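Local coordinates for exopolygalacturonase (Yersinia enterocolitica, PDB 2UVF), which hydrolyses polygalacturonic acid of pectin from the chain end as a family 28 glycoside hydrolase, probably releasing digalacturonic acid in the periplasm, at residues Q40-T45 / V54-A59; T170-A175 / G194-G199; Q373-N378 / F397-D402; A409-K414 / I508-A513. One frame throughout, in Å; residues are numbered along the deposited sequence.

Contact 1: Q40-T45 / V54-A59; sequences QLQVPT and VLVWKA
Gln42 and Val56 grip each other through both backbone groups: Gln42 N gives its hydrogen to Val56 O at 2.8 Å, and Val56 N returns one to Gln42 O at 2.8 Å. This is the hydrogen-bonded pair of an antiparallel beta hairpin, strand 39-42 against strand 53-58, in the fibronectin type III domain. The return bond is the straighter of the two, 167° at its hydrogen against 136°. CA-H...O contacts line the seam on both sides of the pair, among them Leu41 CA to Val56 O and Leu55 CA to Gln42 O.

A polar brace holds the Gln42 side chain over its own strand. Its CG sits between the backbone N and the carbonyl carbon (chi1 68°), and the extended chain brings NE2 back to Gln40 O at 2.9 Å, with that oxygen almost exactly in the amide plane. The same chi1 lays Gln42 CG 3.4 Å from Val56 CG2. Pro44 CG packs against both methyls of Val56, 3.5 Å from CG1 and hardly farther from CG2. Phe394 and Met392, from strand 391-394 of the catalytic domain, touch this face, so the hairpin rests on the beta-helix here.

The opposite face is apolar. Leu41 CD1 fits between Leu55 CB at 3.7 Å and Trp57 CE3, meeting the indole obliquely, while Ile146 of the second sheet packs on both leucines. At the open end of the ladder Gln40 and Lys58 run alongside each other, pointing the same way, with the amide NE2 of Gln40 3.4 Å from Lys58 CD.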
# COMPACT_ATOMS: atom_id res chain seq x y z
N GLN A 40 18.97 -3.72 -12.84
CA GLN A 40 17.85 -4.62 -12.55
C GLN A 40 16.55 -4.35 -13.31
O GLN A 40 15.48 -4.36 -12.72
CB GLN A 40 17.61 -4.73 -11.04
CG GLN A 40 18.88 -5.08 -10.26
CD GLN A 40 18.67 -5.20 -8.77
OE1 GLN A 40 17.63 -5.68 -8.30
NE2 GLN A 40 19.67 -4.79 -8.00
N LEU A 41 16.65 -4.14 -14.62
CA LEU A 41 15.46 -4.13 -15.46
C LEU A 41 14.80 -5.47 -15.23
O LEU A 41 15.48 -6.48 -15.11
CB LEU A 41 15.81 -3.93 -16.95
CG LEU A 41 14.65 -4.06 -17.96
CD1 LEU A 41 13.61 -2.96 -17.76
CD2 LEU A 41 15.14 -4.07 -19.40
N GLN A 42 13.47 -5.49 -15.14
CA GLN A 42 12.75 -6.73 -14.85
C GLN A 42 11.28 -6.60 -15.19
O GLN A 42 10.76 -5.49 -15.33
CB GLN A 42 12.89 -7.09 -13.36
CG GLN A 42 12.17 -6.13 -12.44
CD GLN A 42 12.62 -6.21 -11.02
OE1 GLN A 42 11.95 -6.80 -10.19
NE2 GLN A 42 13.77 -5.60 -10.72
N VAL A 43 10.62 -7.73 -15.35
CA VAL A 43 9.16 -7.78 -15.39
C VAL A 43 8.72 -8.10 -13.96
O VAL A 43 9.18 -9.10 -13.39
CB VAL A 43 8.63 -8.87 -16.36
CG1 VAL A 43 7.11 -8.79 -16.49
CG2 VAL A 43 9.28 -8.72 -17.73
N PRO A 44 7.91 -7.21 -13.35
CA PRO A 44 7.28 -7.55 -12.07
C PRO A 44 6.40 -8.79 -12.22
O PRO A 44 5.85 -9.04 -13.30
CB PRO A 44 6.43 -6.31 -11.75
CG PRO A 44 7.07 -5.20 -12.53
CD PRO A 44 7.56 -5.85 -13.79
N THR A 45 6.28 -9.55 -11.13
CA THR A 45 5.49 -10.80 -11.07
C THR A 45 4.12 -10.74 -11.75
O THR A 45 3.25 -9.94 -11.39
CB THR A 45 5.33 -11.24 -9.60
OG1 THR A 45 6.59 -11.73 -9.12
CG2 THR A 45 4.24 -12.30 -9.43
N VAL A 54 4.94 -5.33 -18.65
CA VAL A 54 5.35 -4.20 -17.80
C VAL A 54 6.82 -4.37 -17.37
O VAL A 54 7.20 -5.42 -16.85
CB VAL A 54 4.43 -4.03 -16.55
CG1 VAL A 54 4.79 -2.78 -15.75
CG2 VAL A 54 2.96 -3.98 -16.95
N LEU A 55 7.63 -3.32 -17.57
CA LEU A 55 9.02 -3.30 -17.13
C LEU A 55 9.25 -2.34 -15.97
O LEU A 55 8.66 -1.26 -15.92
CB LEU A 55 9.95 -2.89 -18.29
CG LEU A 55 9.93 -3.65 -19.62
CD1 LEU A 55 10.51 -2.77 -20.74
CD2 LEU A 55 10.66 -4.98 -19.51
N VAL A 56 10.12 -2.73 -15.04
CA VAL A 56 10.58 -1.85 -13.97
C VAL A 56 12.07 -2.02 -13.78
O VAL A 56 12.65 -3.00 -14.25
CB VAL A 56 9.84 -2.08 -12.61
CG1 VAL A 56 8.33 -1.92 -12.75
CG2 VAL A 56 10.20 -3.40 -12.00
N TRP A 57 12.70 -1.08 -13.09
CA TRP A 57 14.14 -1.08 -12.90
C TRP A 57 14.43 -0.22 -11.71
O TRP A 57 13.61 0.62 -11.34
CB TRP A 57 14.88 -0.51 -14.14
CG TRP A 57 14.44 0.88 -14.52
CD1 TRP A 57 14.95 2.06 -14.05
CD2 TRP A 57 13.38 1.22 -15.44
NE1 TRP A 57 14.26 3.12 -14.62
CE2 TRP A 57 13.31 2.64 -15.48
CE3 TRP A 57 12.49 0.48 -16.23
CZ2 TRP A 57 12.37 3.32 -16.27
CZ3 TRP A 57 11.56 1.16 -17.02
CH2 TRP A 57 11.51 2.57 -17.04
N LYS A 58 15.61 -0.42 -11.12
CA LYS A 58 16.14 0.48 -10.09
C LYS A 58 16.66 1.84 -10.60
O LYS A 58 17.41 1.93 -11.59
CB LYS A 58 17.23 -0.23 -9.29
CG LYS A 58 16.68 -1.33 -8.38
CD LYS A 58 17.78 -2.00 -7.52
CE LYS A 58 18.35 -1.07 -6.45
NZ LYS A 58 17.31 -0.63 -5.49
N ALA A 59 16.23 2.89 -9.91
CA ALA A 59 16.86 4.19 -10.00
C ALA A 59 17.80 4.26 -8.80
O ALA A 59 17.48 3.68 -7.76
CB ALA A 59 15.81 5.30 -9.92

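Contact 2: T170-A175 / G194-G199; sequences TLNTKA and GTYKSG
Asn172 reaches over to Lys197 with both its backbone and its side chain. Starting at the root, its CB lies 3.4 Å from Lys197 O. CG, set beside the backbone N and anti to the carbonyl carbon (chi1 -66°), takes the amide to that same oxygen, and the tip then divides. ND2 bonds to Lys197 O at 3.3 Å, lying in the carbonyl plane on a lone pair, and also comes up to the edge of the Tyr196 ring, close to its CB. OD1 turns the other way, to the backbone N of Ile165. Asn172 N adds a second, shorter bond to Lys197 O, 2.9 Å long, from a direction tilted out of the carbonyl plane, so two donors from one residue hold this oxygen.

Here the loop entering helix 173-181 is pinned to strand 194-202, near the N-terminal end of the right-handed parallel beta-helix. Asn172 occupies the N-cap position of that helix, though its side chain makes no capping bond.

One residue on, Thr173 OG1 accepts from Gly199 N at 2.9 Å, with 152° at the hydrogen. Ser198 OG passes near Thr173 CA but bonds along its own strand to Gly199 O. The end of Leu171 comes in to the strand, its CD1 3.8 Å from Gly199 N and almost as near Ser198 CA. The Lys197 chain leads away from the helix start, and its NZ forms a salt bridge with Glu221.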
# COMPACT_ATOMS: atom_id res chain seq x y z
N THR A 170 -30.76 -8.88 -8.56
CA THR A 170 -30.15 -10.19 -8.75
C THR A 170 -28.85 -10.16 -7.95
O THR A 170 -27.95 -9.36 -8.23
CB THR A 170 -29.90 -10.53 -10.23
OG1 THR A 170 -31.14 -10.50 -10.95
CG2 THR A 170 -29.27 -11.92 -10.38
N LEU A 171 -28.78 -11.01 -6.92
CA LEU A 171 -27.52 -11.30 -6.24
C LEU A 171 -26.75 -12.30 -7.11
O LEU A 171 -27.25 -13.39 -7.43
CB LEU A 171 -27.78 -11.84 -4.83
CG LEU A 171 -26.59 -12.36 -4.03
CD1 LEU A 171 -25.74 -11.21 -3.48
CD2 LEU A 171 -27.08 -13.26 -2.90
N ASN A 172 -25.54 -11.93 -7.50
CA ASN A 172 -24.79 -12.68 -8.50
C ASN A 172 -23.71 -13.60 -7.96
O ASN A 172 -22.94 -14.16 -8.74
CB ASN A 172 -24.18 -11.71 -9.52
CG ASN A 172 -25.22 -11.00 -10.35
OD1 ASN A 172 -25.83 -11.58 -11.25
ND2 ASN A 172 -25.44 -9.72 -10.06
N THR A 173 -23.65 -13.77 -6.63
CA THR A 173 -22.62 -14.60 -5.98
C THR A 173 -22.47 -15.94 -6.68
O THR A 173 -21.35 -16.38 -6.96
CB THR A 173 -22.93 -14.91 -4.49
OG1 THR A 173 -23.42 -13.74 -3.82
CG2 THR A 173 -21.69 -15.42 -3.78
N LYS A 174 -23.62 -16.57 -6.96
CA LYS A 174 -23.70 -17.90 -7.57
C LYS A 174 -23.25 -17.93 -9.03
O LYS A 174 -22.48 -18.80 -9.43
CB LYS A 174 -25.12 -18.47 -7.42
CG LYS A 174 -25.14 -19.96 -7.12
CD LYS A 174 -26.31 -20.35 -6.21
CE LYS A 174 -25.90 -21.41 -5.19
NZ LYS A 174 -25.07 -20.82 -4.09
N ALA A 175 -23.74 -16.98 -9.82
CA ALA A 175 -23.30 -16.80 -11.20
C ALA A 175 -21.78 -16.60 -11.29
O ALA A 175 -21.10 -17.33 -12.02
CB ALA A 175 -24.03 -15.64 -11.83
N GLY A 194 -21.64 -2.75 -16.14
CA GLY A 194 -22.84 -3.04 -15.36
C GLY A 194 -22.54 -3.15 -13.88
O GLY A 194 -21.40 -3.39 -13.48
N THR A 195 -23.57 -2.97 -13.07
CA THR A 195 -23.46 -3.08 -11.62
C THR A 195 -24.00 -4.42 -11.12
O THR A 195 -25.22 -4.64 -11.09
CB THR A 195 -24.21 -1.92 -10.95
OG1 THR A 195 -23.63 -0.69 -11.39
CG2 THR A 195 -24.12 -2.02 -9.42
N TYR A 196 -23.08 -5.30 -10.74
CA TYR A 196 -23.36 -6.66 -10.26
C TYR A 196 -23.16 -6.80 -8.74
O TYR A 196 -22.02 -6.91 -8.27
CB TYR A 196 -22.45 -7.67 -10.98
CG TYR A 196 -22.47 -7.55 -12.49
CD1 TYR A 196 -23.26 -8.39 -13.27
CD2 TYR A 196 -21.70 -6.59 -13.15
CE1 TYR A 196 -23.29 -8.28 -14.68
CE2 TYR A 196 -21.71 -6.48 -14.55
CZ TYR A 196 -22.50 -7.32 -15.30
OH TYR A 196 -22.51 -7.20 -16.66
N LYS A 197 -24.26 -6.77 -7.98
CA LYS A 197 -24.22 -7.07 -6.54
C LYS A 197 -23.76 -8.51 -6.31
O LYS A 197 -24.13 -9.42 -7.07
CB LYS A 197 -25.58 -6.81 -5.87
CG LYS A 197 -25.57 -7.04 -4.37
CD LYS A 197 -26.70 -6.31 -3.64
CE LYS A 197 -26.32 -4.86 -3.38
NZ LYS A 197 -26.84 -4.36 -2.08
N SER A 198 -22.94 -8.71 -5.30
CA SER A 198 -22.38 -10.04 -5.02
C SER A 198 -21.98 -10.14 -3.55
O SER A 198 -21.74 -9.13 -2.89
CB SER A 198 -21.19 -10.32 -5.93
OG SER A 198 -20.52 -11.53 -5.59
N GLY A 199 -21.95 -11.37 -3.04
CA GLY A 199 -21.42 -11.66 -1.71
C GLY A 199 -20.00 -12.17 -1.86
O GLY A 199 -19.41 -12.07 -2.94

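Contact 3: Q373-N378 / F397-D402; sequences QTYDAN and FFDTGD. With NI (nickel (II) ion), chain K; ADA (alpha-D-galactopyranuronic acid), chain C; SO4 (sulfate ion), chain G; SO4 (sulfate ion), chain I.
Asp376 OD2 and Gly401 O both bind the nickel ion, each 2.1 Å from it, one from each segment. The two oxygens are only 3.0 Å apart, a closeness the shared cation makes tolerable. Three waters complete the observed ligands; one of them also donates to Asp376 OD1 and another to Thr400 O.

Behind the metal, Thr374 bonds twice across the chains. Its N donates to Asp399 O at 2.8 Å in a nearly straight bond, 176° at the hydrogen. With chi1 at 69° its OG1 faces Gly401 N and receives that hydrogen. Gly401 itself is wedged against the turn: its CA lies 3.3 Å from Ala377 O, a CA-H...O contact. A cis peptide precedes Asp376, whose CB lies over one face of the Tyr375 ring, while Thr400 O comes to the ring edge near its plane.

Further out, Asp399 OD1 is held by a salt bridge to Arg432, and its OD2 takes a hydrogen from a water. Just beyond Gly401, Asp402 OD2 accepts from O1 of the bound galacturonic acid at 3.2 Å, and OD1 lies 3.1 Å from the sugar C1. Gln373 and Asp399 form a parallel bridge between strands 371-373 and 397-399, successive rungs of the family 28 beta-helix, and the chains leaving these rungs lead into the glycan-binding cleft.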
# COMPACT_ATOMS: atom_id res chain seq x y z
N GLN A 373 -10.11 4.82 -3.46
CA GLN A 373 -10.94 5.95 -3.12
C GLN A 373 -11.88 5.53 -1.98
O GLN A 373 -13.05 5.15 -2.19
CB GLN A 373 -11.73 6.41 -4.36
CG GLN A 373 -10.90 6.77 -5.63
CD GLN A 373 -11.80 7.08 -6.83
OE1 GLN A 373 -12.90 6.53 -6.95
NE2 GLN A 373 -11.35 7.96 -7.70
N THR A 374 -11.35 5.60 -0.76
CA THR A 374 -12.02 5.03 0.41
C THR A 374 -11.98 5.98 1.59
O THR A 374 -12.19 5.56 2.72
CB THR A 374 -11.41 3.66 0.83
OG1 THR A 374 -10.09 3.85 1.36
CG2 THR A 374 -11.32 2.70 -0.35
N TYR A 375 -11.71 7.26 1.34
CA TYR A 375 -11.76 8.28 2.37
C TYR A 375 -13.23 8.53 2.63
O TYR A 375 -13.97 8.70 1.66
CB TYR A 375 -11.08 9.58 1.90
CG TYR A 375 -11.02 10.64 2.97
CD1 TYR A 375 -10.01 10.63 3.91
CD2 TYR A 375 -11.98 11.65 3.04
CE1 TYR A 375 -9.95 11.57 4.91
CE2 TYR A 375 -11.91 12.61 4.02
CZ TYR A 375 -10.88 12.56 4.95
OH TYR A 375 -10.79 13.50 5.96
N ASP A 376 -13.68 8.53 3.88
CA ASP A 376 -12.86 8.28 5.08
C ASP A 376 -13.41 7.05 5.83
O ASP A 376 -13.79 7.15 7.00
CB ASP A 376 -12.88 9.51 5.99
CG ASP A 376 -11.79 9.50 7.02
OD1 ASP A 376 -11.80 10.36 7.92
OD2 ASP A 376 -10.90 8.62 6.94
N ALA A 377 -13.47 5.91 5.15
CA ALA A 377 -13.98 4.67 5.71
C ALA A 377 -13.10 4.18 6.88
O ALA A 377 -11.90 3.94 6.70
CB ALA A 377 -14.09 3.62 4.62
N ASN A 378 -13.70 4.09 8.07
CA ASN A 378 -12.97 3.69 9.29
C ASN A 378 -12.25 2.36 9.11
O ASN A 378 -12.88 1.35 8.77
CB ASN A 378 -13.89 3.65 10.51
CG ASN A 378 -13.14 3.76 11.85
OD1 ASN A 378 -12.03 4.31 11.94
ND2 ASN A 378 -13.74 3.25 12.91
N PHE A 397 -2.79 5.34 -7.07
CA PHE A 397 -3.34 6.55 -6.47
C PHE A 397 -3.95 6.15 -5.11
O PHE A 397 -4.72 5.21 -5.05
CB PHE A 397 -4.40 7.18 -7.39
CG PHE A 397 -5.15 8.36 -6.79
CD1 PHE A 397 -4.73 9.67 -7.01
CD2 PHE A 397 -6.31 8.16 -6.04
CE1 PHE A 397 -5.43 10.74 -6.48
CE2 PHE A 397 -7.01 9.22 -5.50
CZ PHE A 397 -6.57 10.51 -5.72
N PHE A 398 -3.58 6.84 -4.03
CA PHE A 398 -4.12 6.53 -2.68
C PHE A 398 -4.89 7.72 -2.12
O PHE A 398 -4.34 8.81 -2.00
CB PHE A 398 -3.02 6.14 -1.68
CG PHE A 398 -2.38 4.81 -1.94
CD1 PHE A 398 -2.91 3.64 -1.38
CD2 PHE A 398 -1.24 4.72 -2.73
CE1 PHE A 398 -2.31 2.40 -1.63
CE2 PHE A 398 -0.64 3.50 -2.96
CZ PHE A 398 -1.17 2.33 -2.42
N ASP A 399 -6.16 7.50 -1.80
CA ASP A 399 -7.00 8.42 -1.01
C ASP A 399 -7.85 7.50 -0.11
O ASP A 399 -8.88 6.94 -0.53
CB ASP A 399 -7.87 9.30 -1.94
CG ASP A 399 -8.44 10.50 -1.24
OD1 ASP A 399 -7.66 11.38 -0.84
OD2 ASP A 399 -9.70 10.58 -1.12
N THR A 400 -7.39 7.29 1.12
CA THR A 400 -7.83 6.14 1.91
C THR A 400 -8.40 6.58 3.26
O THR A 400 -8.11 7.66 3.74
CB THR A 400 -6.66 5.12 2.09
OG1 THR A 400 -5.57 5.77 2.74
CG2 THR A 400 -6.17 4.57 0.76
N GLY A 401 -9.22 5.72 3.86
CA GLY A 401 -9.81 5.98 5.15
C GLY A 401 -8.82 5.78 6.28
O GLY A 401 -9.00 6.35 7.35
N ASP A 402 -7.78 4.99 6.03
CA ASP A 402 -6.73 4.72 7.03
C ASP A 402 -5.35 4.78 6.39
O ASP A 402 -5.11 5.60 5.48
CB ASP A 402 -6.97 3.36 7.70
CG ASP A 402 -6.50 3.33 9.14
OD1 ASP A 402 -5.29 3.17 9.36
OD2 ASP A 402 -7.35 3.49 10.05
NI NI K . -9.07 8.33 7.97
C1 ADA C . -5.10 1.21 11.74
C2 ADA C . -5.67 -0.10 11.15
C3 ADA C . -6.21 -0.93 12.34
C4 ADA C . -4.97 -1.45 13.09
C5 ADA C . -4.24 -0.20 13.63
C6 ADA C . -2.93 -0.60 14.35
O1 ADA C . -6.07 1.95 12.53
O2 ADA C . -6.63 0.11 10.14
O3 ADA C . -7.14 -1.96 11.95
O4 ADA C . -4.09 -2.07 12.12
O5 ADA C . -3.97 0.80 12.56
O6B ADA C . -1.90 -0.75 13.65
O6A ADA C . -2.96 -0.73 15.60
S SO4 G . -8.22 9.36 -9.72
O1 SO4 G . -7.88 8.37 -10.74
O2 SO4 G . -8.65 10.59 -10.38
O3 SO4 G . -9.29 8.91 -8.82
O4 SO4 G . -7.04 9.60 -8.91
S SO4 I . -9.71 3.81 14.86
O1 SO4 I . -9.68 4.67 13.68
O2 SO4 I . -9.75 4.66 16.05
O3 SO4 I . -10.90 2.97 14.84
O4 SO4 I . -8.51 2.96 14.88
O HOH W 1 -11.77 8.84 -1.57
O HOH W 2 -9.35 10.36 8.79
O HOH W 3 -9.67 4.79 10.08
O HOH W 4 -8.10 9.11 5.90
O HOH W 5 -10.29 7.50 9.99

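Contact 4: A409-K414 / I508-A513; sequences AGTGEK and IDYPPA
Two loops that project from one end of the parallel beta-helix strands meet beside the glycan-binding cleft: the loop after strand 405-408 brings Thr411 to Lys414, and the loop after strand 493-500 brings Tyr510 to Ala513. Thr411 sits over the Tyr510 ring, its side chain crossing at about a right angle. Its CB is 3.9 Å from the ring centroid and 13° off the normal, a CH-pi contact. OG1 rides over the same face, offset toward the rim and 3.2 Å from Tyr510 CD2. A chi1 of 44° swings the ring toward Thr411, and Gly412 CA follows it obliquely near CD1.

From there the chains are joined by a backbone bond. Glu413 N donates to Pro511 O at 2.9 Å, nearly straight at the hydrogen (170°) but tilted well out of the carbonyl plane. A water bridges the same two chains: it donates to Thr411 O and to Pro511 O and accepts from Lys414 N.

One flank is aliphatic: Lys414 CG lies 3.6 Å from Pro511 CG, and the chain continues across the proline ring to CE. On the other, Glu413, bent at chi2, curls its carboxylate past Pro512 O so that OE1 reaches Lys514 N.

The Thr411 side chain is about 7 Å from a bound galacturonic acid. Pro511 O, on a residue with no N-H of its own, takes two hydrogens at once, from Glu413 N and the water, so the polar join between the loops runs through the backbone, while the side chains add mainly CH-pi and aliphatic packing.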
# COMPACT_ATOMS: atom_id res chain seq x y z
N ALA A 409 3.48 -7.67 10.85
CA ALA A 409 4.25 -8.90 11.05
C ALA A 409 3.85 -9.74 12.29
O ALA A 409 4.61 -10.60 12.73
CB ALA A 409 5.72 -8.60 11.04
N GLY A 410 2.64 -9.51 12.80
CA GLY A 410 2.13 -10.27 13.92
C GLY A 410 2.35 -9.53 15.23
O GLY A 410 2.89 -8.43 15.24
N THR A 411 1.93 -10.14 16.33
CA THR A 411 1.99 -9.45 17.62
C THR A 411 2.33 -10.41 18.77
O THR A 411 1.71 -11.47 18.93
CB THR A 411 0.67 -8.66 17.94
OG1 THR A 411 -0.43 -9.55 18.15
CG2 THR A 411 0.31 -7.74 16.81
N GLY A 412 3.33 -10.01 19.56
CA GLY A 412 3.69 -10.71 20.79
C GLY A 412 4.66 -11.86 20.58
O GLY A 412 5.37 -11.91 19.57
N GLU A 413 4.65 -12.80 21.53
CA GLU A 413 5.62 -13.90 21.58
C GLU A 413 5.41 -14.97 20.52
O GLU A 413 6.39 -15.52 20.01
CB GLU A 413 5.64 -14.54 22.98
CG GLU A 413 6.97 -15.19 23.37
CD GLU A 413 8.16 -14.21 23.44
OE1 GLU A 413 7.95 -12.99 23.57
OE2 GLU A 413 9.33 -14.67 23.37
N LYS A 414 4.15 -15.26 20.20
CA LYS A 414 3.82 -16.30 19.21
C LYS A 414 4.11 -15.90 17.76
O LYS A 414 3.92 -16.70 16.85
CB LYS A 414 2.34 -16.70 19.33
CG LYS A 414 1.88 -17.18 20.69
CD LYS A 414 1.86 -18.69 20.78
CE LYS A 414 1.01 -19.15 21.95
NZ LYS A 414 0.77 -20.62 21.90
N ILE A 508 -3.31 -7.75 27.58
CA ILE A 508 -2.77 -8.27 26.32
C ILE A 508 -3.60 -9.47 25.81
O ILE A 508 -3.81 -10.45 26.55
CB ILE A 508 -1.26 -8.69 26.46
CG1 ILE A 508 -0.42 -7.64 27.23
CG2 ILE A 508 -0.64 -8.97 25.11
CD1 ILE A 508 -0.23 -6.28 26.53
N ASP A 509 -4.07 -9.39 24.56
CA ASP A 509 -4.95 -10.41 23.95
C ASP A 509 -4.20 -11.64 23.39
O ASP A 509 -4.81 -12.64 23.00
CB ASP A 509 -5.82 -9.79 22.84
CG ASP A 509 -6.08 -8.29 23.06
OD1 ASP A 509 -6.35 -7.88 24.21
OD2 ASP A 509 -6.03 -7.54 22.06
N TYR A 510 -2.87 -11.53 23.35
CA TYR A 510 -1.95 -12.54 22.81
C TYR A 510 -0.87 -12.68 23.89
O TYR A 510 -0.78 -11.82 24.76
CB TYR A 510 -1.34 -12.03 21.49
CG TYR A 510 -0.90 -10.57 21.57
CD1 TYR A 510 0.34 -10.22 22.12
CD2 TYR A 510 -1.74 -9.54 21.12
CE1 TYR A 510 0.74 -8.88 22.21
CE2 TYR A 510 -1.35 -8.20 21.21
CZ TYR A 510 -0.11 -7.88 21.76
OH TYR A 510 0.27 -6.56 21.85
N PRO A 511 -0.06 -13.76 23.86
CA PRO A 511 1.10 -13.76 24.78
C PRO A 511 2.06 -12.58 24.53
O PRO A 511 2.52 -12.40 23.40
CB PRO A 511 1.79 -15.10 24.48
CG PRO A 511 0.73 -15.95 23.90
CD PRO A 511 -0.14 -15.02 23.10
N PRO A 512 2.34 -11.77 25.58
CA PRO A 512 3.30 -10.66 25.53
C PRO A 512 4.67 -11.07 24.98
O PRO A 512 5.00 -12.25 24.98
CB PRO A 512 3.43 -10.26 27.01
CG PRO A 512 2.13 -10.62 27.61
CD PRO A 512 1.69 -11.87 26.90
N ALA A 513 5.45 -10.09 24.52
CA ALA A 513 6.80 -10.37 24.02
C ALA A 513 7.86 -10.32 25.13
O ALA A 513 7.89 -9.37 25.93
CB ALA A 513 7.16 -9.43 22.88
O HOH W 6 1.96 -13.53 20.93

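How the contacts relate
The contacts follow one another along the chain, each closing before the next opens. Contact 1 belongs to the fibronectin type III domain and rests on strand 391-394 of the parallel beta-helix, which holds the other three. Contacts 2 and 3 share one run of parallel strands, from 194-202 through 215-219, 268-270, 348-350 and 371-373 to 397-399; the loops of contact 4 follow strands 405-408 and 493-500 of a second run that also branches from 194-202. No two touch. Centres of contacts 2 and 3 are about 24 Å apart, of 3 and 4 about 28 Å. Contact 1's nearest atoms are about 14 Å from contact 3 and 20 Å from contact 4, which both border the cleft.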